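PDB 1PDU: nuclear hormone receptor HR38 from Drosophila melanogaster, which probably acts as an orphan nuclear receptor that mediates an atypical ecdysteroid signalling pathway, of which this chain is the ligand-binding domain. Local coordinates for residues V228-A232 and L233-M237; Q86-S89 and L90-V94. All blocks are in the same frame, centred on the assembly; numbering follows the deposited sequence.

Contact 1 (V228-A232 and L233-M237); sequences VPAPA and LIENM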
loop_
_atom_site.group_PDB
_atom_site.type_symbol
_atom_site.label_atom_id
_atom_site.label_comp_id
_atom_site.label_asym_id
_atom_site.label_seq_id
_atom_site.Cartn_x
_atom_site.Cartn_y
_atom_site.Cartn_z
ATOM N N VAL A 228 7.621 -23.261 -0.317
ATOM C CA VAL A 228 6.737 -23.219 -1.478
ATOM C C VAL A 228 7.356 -22.201 -2.422
ATOM O O VAL A 228 8.030 -21.277 -1.981
ATOM C CB VAL A 228 5.296 -22.759 -1.115
ATOM C CG1 VAL A 228 4.637 -23.761 -0.190
ATOM C CG2 VAL A 228 5.336 -21.409 -0.452
ATOM N N PRO A 229 7.144 -22.354 -3.733
ATOM C CA PRO A 229 7.734 -21.389 -4.661
ATOM C C PRO A 229 7.155 -19.977 -4.531
ATOM O O PRO A 229 5.998 -19.795 -4.177
ATOM C CB PRO A 229 7.449 -22.018 -6.024
ATOM C CG PRO A 229 6.129 -22.678 -5.804
ATOM C CD PRO A 229 6.314 -23.336 -4.453
ATOM N N ALA A 230 7.973 -18.978 -4.827
ATOM C CA ALA A 230 7.525 -17.598 -4.749
ATOM C C ALA A 230 6.885 -17.185 -6.065
ATOM O O ALA A 230 7.444 -17.430 -7.137
ATOM C CB ALA A 230 8.701 -16.682 -4.437
ATOM N N PRO A 231 5.698 -16.551 -6.000
ATOM C CA PRO A 231 4.978 -16.097 -7.196
ATOM C C PRO A 231 5.792 -15.017 -7.909
ATOM O O PRO A 231 6.620 -14.346 -7.289
ATOM C CB PRO A 231 3.671 -15.533 -6.629
ATOM C CG PRO A 231 3.551 -16.180 -5.272
ATOM C CD PRO A 231 4.956 -16.203 -4.775
ATOM N N ALA A 232 5.554 -14.842 -9.204
ATOM C CA ALA A 232 6.284 -13.832 -9.973
ATOM C C ALA A 232 6.101 -12.447 -9.349
ATOM O O ALA A 232 7.051 -11.668 -9.224
ATOM C CB ALA A 232 5.793 -13.825 -11.415
ATOM N N LEU A 233 4.867 -12.154 -8.960
ATOM C CA LEU A 233 4.531 -10.878 -8.349
ATOM C C LEU A 233 5.457 -10.603 -7.162
ATOM O O LEU A 233 5.917 -9.474 -6.968
ATOM C CB LEU A 233 3.069 -10.898 -7.899
ATOM C CG LEU A 233 2.368 -9.561 -7.664
ATOM C CD1 LEU A 233 2.526 -8.678 -8.890
ATOM C CD2 LEU A 233 0.891 -9.802 -7.389
ATOM N N ILE A 234 5.734 -11.636 -6.373
ATOM C CA ILE A 234 6.617 -11.489 -5.224
ATOM C C ILE A 234 8.062 -11.305 -5.676
ATOM O O ILE A 234 8.826 -10.581 -5.045
ATOM C CB ILE A 234 6.519 -12.710 -4.283
ATOM C CG1 ILE A 234 5.137 -12.756 -3.636
ATOM C CG2 ILE A 234 7.568 -12.627 -3.199
ATOM C CD1 ILE A 234 4.838 -11.566 -2.754
ATOM N N GLU A 235 8.436 -11.963 -6.769
ATOM C CA GLU A 235 9.792 -11.841 -7.304
ATOM C C GLU A 235 10.003 -10.453 -7.902
ATOM O O GLU A 235 11.128 -9.938 -7.920
ATOM C CB GLU A 235 10.037 -12.886 -8.392
ATOM C CG GLU A 235 10.165 -14.310 -7.891
ATOM C CD GLU A 235 11.540 -14.607 -7.343
ATOM O OE1 GLU A 235 12.382 -13.677 -7.318
ATOM O OE2 GLU A 235 11.776 -15.769 -6.943
ATOM N N ASN A 236 8.926 -9.858 -8.412
ATOM C CA ASN A 236 9.012 -8.526 -9.004
ATOM C C ASN A 236 9.411 -7.495 -7.948
ATOM O O ASN A 236 10.090 -6.514 -8.258
ATOM C CB ASN A 236 7.674 -8.107 -9.628
ATOM C CG ASN A 236 7.261 -8.993 -10.797
ATOM O OD1 ASN A 236 8.090 -9.688 -11.393
ATOM N ND2 ASN A 236 5.970 -8.954 -11.141
ATOM N N MET A 237 8.991 -7.724 -6.704
ATOM C CA MET A 237 9.303 -6.812 -5.607
ATOM C C MET A 237 10.799 -6.728 -5.388
ATOM O O MET A 237 11.296 -5.742 -4.858
ATOM C CB MET A 237 8.655 -7.286 -4.308
ATOM C CG MET A 237 7.165 -7.486 -4.388
ATOM S SD MET A 237 6.522 -8.077 -2.841
ATOM C CE MET A 237 4.890 -7.558 -2.985
#

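Contact 2 (Q86-S89 and L90-V94); sequences QSAS and LELFV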
loop_
_atom_site.group_PDB
_atom_site.type_symbol
_atom_site.label_atom_id
_atom_site.label_comp_id
_atom_site.label_asym_id
_atom_site.label_seq_id
_atom_site.Cartn_x
_atom_site.Cartn_y
_atom_site.Cartn_z
ATOM N N GLN A 86 5.682 -2.449 -9.959
ATOM C CA GLN A 86 6.478 -3.459 -9.286
ATOM C C GLN A 86 7.266 -2.826 -8.148
ATOM O O GLN A 86 7.392 -3.411 -7.072
ATOM C CB GLN A 86 7.418 -4.138 -10.295
ATOM C CG GLN A 86 6.670 -4.890 -11.388
ATOM C CD GLN A 86 7.582 -5.513 -12.437
ATOM O OE1 GLN A 86 8.810 -5.363 -12.372
ATOM N NE2 GLN A 86 6.994 -6.215 -13.401
ATOM N N SER A 87 7.767 -1.619 -8.381
ATOM C CA SER A 87 8.555 -0.904 -7.377
ATOM C C SER A 87 7.787 -0.410 -6.149
ATOM O O SER A 87 8.392 -0.170 -5.108
ATOM C CB SER A 87 9.266 0.295 -8.018
ATOM O OG SER A 87 10.246 -0.132 -8.950
ATOM N N ALA A 88 6.469 -0.269 -6.260
ATOM C CA ALA A 88 5.681 0.233 -5.140
ATOM C C ALA A 88 4.632 -0.731 -4.598
ATOM O O ALA A 88 3.972 -0.436 -3.589
ATOM C CB ALA A 88 4.996 1.546 -5.538
ATOM N N SER A 89 4.482 -1.875 -5.247
ATOM C CA SER A 89 3.466 -2.817 -4.825
ATOM C C SER A 89 3.522 -3.141 -3.339
ATOM O O SER A 89 2.496 -3.104 -2.664
ATOM C CB SER A 89 3.535 -4.089 -5.674
ATOM O OG SER A 89 4.830 -4.652 -5.654
ATOM N N LEU A 90 4.708 -3.446 -2.818
ATOM C CA LEU A 90 4.822 -3.756 -1.397
ATOM C C LEU A 90 4.474 -2.530 -0.558
ATOM O O LEU A 90 3.801 -2.642 0.461
ATOM C CB LEU A 90 6.232 -4.250 -1.046
ATOM C CG LEU A 90 6.375 -4.722 0.405
ATOM C CD1 LEU A 90 5.409 -5.882 0.649
ATOM C CD2 LEU A 90 7.827 -5.152 0.695
ATOM N N GLU A 91 4.918 -1.354 -0.987
ATOM C CA GLU A 91 4.619 -0.135 -0.240
ATOM C C GLU A 91 3.119 0.142 -0.213
ATOM O O GLU A 91 2.562 0.467 0.826
ATOM C CB GLU A 91 5.365 1.058 -0.833
ATOM C CG GLU A 91 6.866 0.957 -0.664
ATOM C CD GLU A 91 7.604 2.084 -1.344
ATOM O OE1 GLU A 91 7.651 3.201 -0.786
ATOM O OE2 GLU A 91 8.129 1.857 -2.450
ATOM N N LEU A 92 2.469 0.015 -1.366
ATOM C CA LEU A 92 1.031 0.240 -1.440
ATOM C C LEU A 92 0.331 -0.756 -0.531
ATOM O O LEU A 92 -0.610 -0.413 0.187
ATOM C CB LEU A 92 0.553 0.075 -2.880
ATOM C CG LEU A 92 1.078 1.203 -3.768
ATOM C CD1 LEU A 92 0.860 0.915 -5.250
ATOM C CD2 LEU A 92 0.366 2.478 -3.350
ATOM N N PHE A 93 0.811 -1.992 -0.558
ATOM C CA PHE A 93 0.241 -3.034 0.264
ATOM C C PHE A 93 0.351 -2.644 1.744
ATOM O O PHE A 93 -0.627 -2.702 2.488
ATOM C CB PHE A 93 0.972 -4.355 0.003
ATOM C CG PHE A 93 0.465 -5.504 0.838
ATOM C CD1 PHE A 93 -0.798 -6.042 0.614
ATOM C CD2 PHE A 93 1.246 -6.031 1.864
ATOM C CE1 PHE A 93 -1.282 -7.096 1.402
ATOM C CE2 PHE A 93 0.773 -7.082 2.661
ATOM C CZ PHE A 93 -0.494 -7.615 2.431
ATOM N N VAL A 94 1.540 -2.233 2.162
ATOM C CA VAL A 94 1.756 -1.855 3.550
ATOM C C VAL A 94 1.001 -0.583 3.929
ATOM O O VAL A 94 0.447 -0.487 5.027
ATOM C CB VAL A 94 3.270 -1.693 3.838
ATOM C CG1 VAL A 94 3.491 -1.216 5.247
ATOM C CG2 VAL A 94 3.971 -3.043 3.652
HETATM O O HOH W 1 7.321 -3.784 -4.230
HETATM O O HOH W 2 7.251 -1.262 -2.855
#

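Contact 1 (V228-A232 and L233-M237)
Pro231 and Ile234 run alongside each other in a common direction, the CD and CG corner of the proline ring against CG1 of the isoleucine: CD of Pro231 comes within 3.6 Å of CG1 of Ile234. The other branch, CG2 of Ile234, reaches back loosely to Ala230 CB at 4.4 Å. Between them these contacts seat the loop residues before the helix on its first turn. Pro231 is the N-cap, and its carbonyl does the main polar work. Pro231 O receives Glu235 N at 3.0 Å, with an N-H...O angle of 150°, and takes a second, weak bond from Ile234 N. One residue on, Ala232 O accepts Asn236 N at 2.7 Å.

Two side chains fold back over these carbonyls. In Glu235, chi1 of -72° places CG beside the residue's own backbone N and 3.6 Å from Pro231 O; the bend at chi2 then sends the carboxylate back toward the methyl of Ala230, OE2 standing 4.1 Å from CB. In Asn236, chi1 of -64° keeps CG next to the residue's own N and brings the amide up to Ala232 O; OD1 is 3.1 Å from it, two acceptors that cannot bond to each other, and the amide adds no bond to that carbonyl.

Further out, the carboxylate of Glu235 has a long, weak ion pair with Lys223. The segment follows helix 204-225 and ends in helix 232-236, which probably corresponds to the AF-2 helix of nuclear receptor ligand-binding domains. Ile234 is buried, touching Leu56 of helix 45-67 and Ile219 of helix 204-225, and Leu233 lies on Val60. Met237 touches Leu216 and Ile219, so the short helix is laid over helices 45-67 and 204-225, while Asn236 and Met237 also touch helix 78-100.

Contact 2 (Q86-S89 and L90-V94)
Leu90 follows Ser89 at a kink where the helix has slackened enough to admit water. One water donates to Gln86 O and accepts from Leu90 N at 3.0 Å, standing in for the direct bond of a regular turn. The leucine side chain packs on Ser212 and Trp128.

Glu91 repeats the pattern: a second water donates to Ser87 O at 2.8 Å and takes the N-H of Glu91. The side chain starts beside its own backbone N (chi1 -67°) and runs out extended, bringing OE2 alongside Ser87 O at 3.4 Å. Two acceptors meet there, and the carboxylate is held from elsewhere: OE1 is salt-bridged to NE of Arg209, OE2 to NH2 of Arg161.

With Leu92 the regular bonding returns. Leu92 N meets Ala88 O at 2.7 Å, almost straight at hydrogen (171°), and the side chain folds back over the same oxygen, CG lying 3.3 Å from Ala88 O. Its CD1 then touches the methyl of Ala88 at 4.2 Å, a small apolar contact one turn apart.

Phe93 N bonds to Ser89 O at 2.9 Å. CG anti to the nitrogen swings the ring off the turn, onto Leu56 and Ser59 of helix 45-67 and Phe110. Val94, bonded to Leu90 O, faces helices 128-142 and 204-225.

Bound water thus satisfies two carbonyls and two amides that the kink separates. The paired arginines would probably keep Glu91 ionised; a helix glutamate bridged to an arginine beyond helix 146-157 is consistent with the salt bridge known in heterodimerising nuclear receptors, and it ties three parts of the fold together.

Contact 2 lies deep in the domain, its centre about 5 Å from the centre of the chain, whereas contact 1 is a surface turn whose centre is about 17 Å out; the centres of the two contacts are about 13 Å apart. They come together where Asn236 and Met237 reach the kinked turn of helix 78-100. Met237 makes the join: CG packs 3.9 Å from Ser89 OG and CE 4.0 Å from Leu90 CD1, while Asn236 ND2 sits 3.7 Å from Gln86 NE2 as plain packing. The last helix thus packs against the turn of contact 2 that is bridged by water. Both also lean on helix 45-67, through Leu56 and Val60.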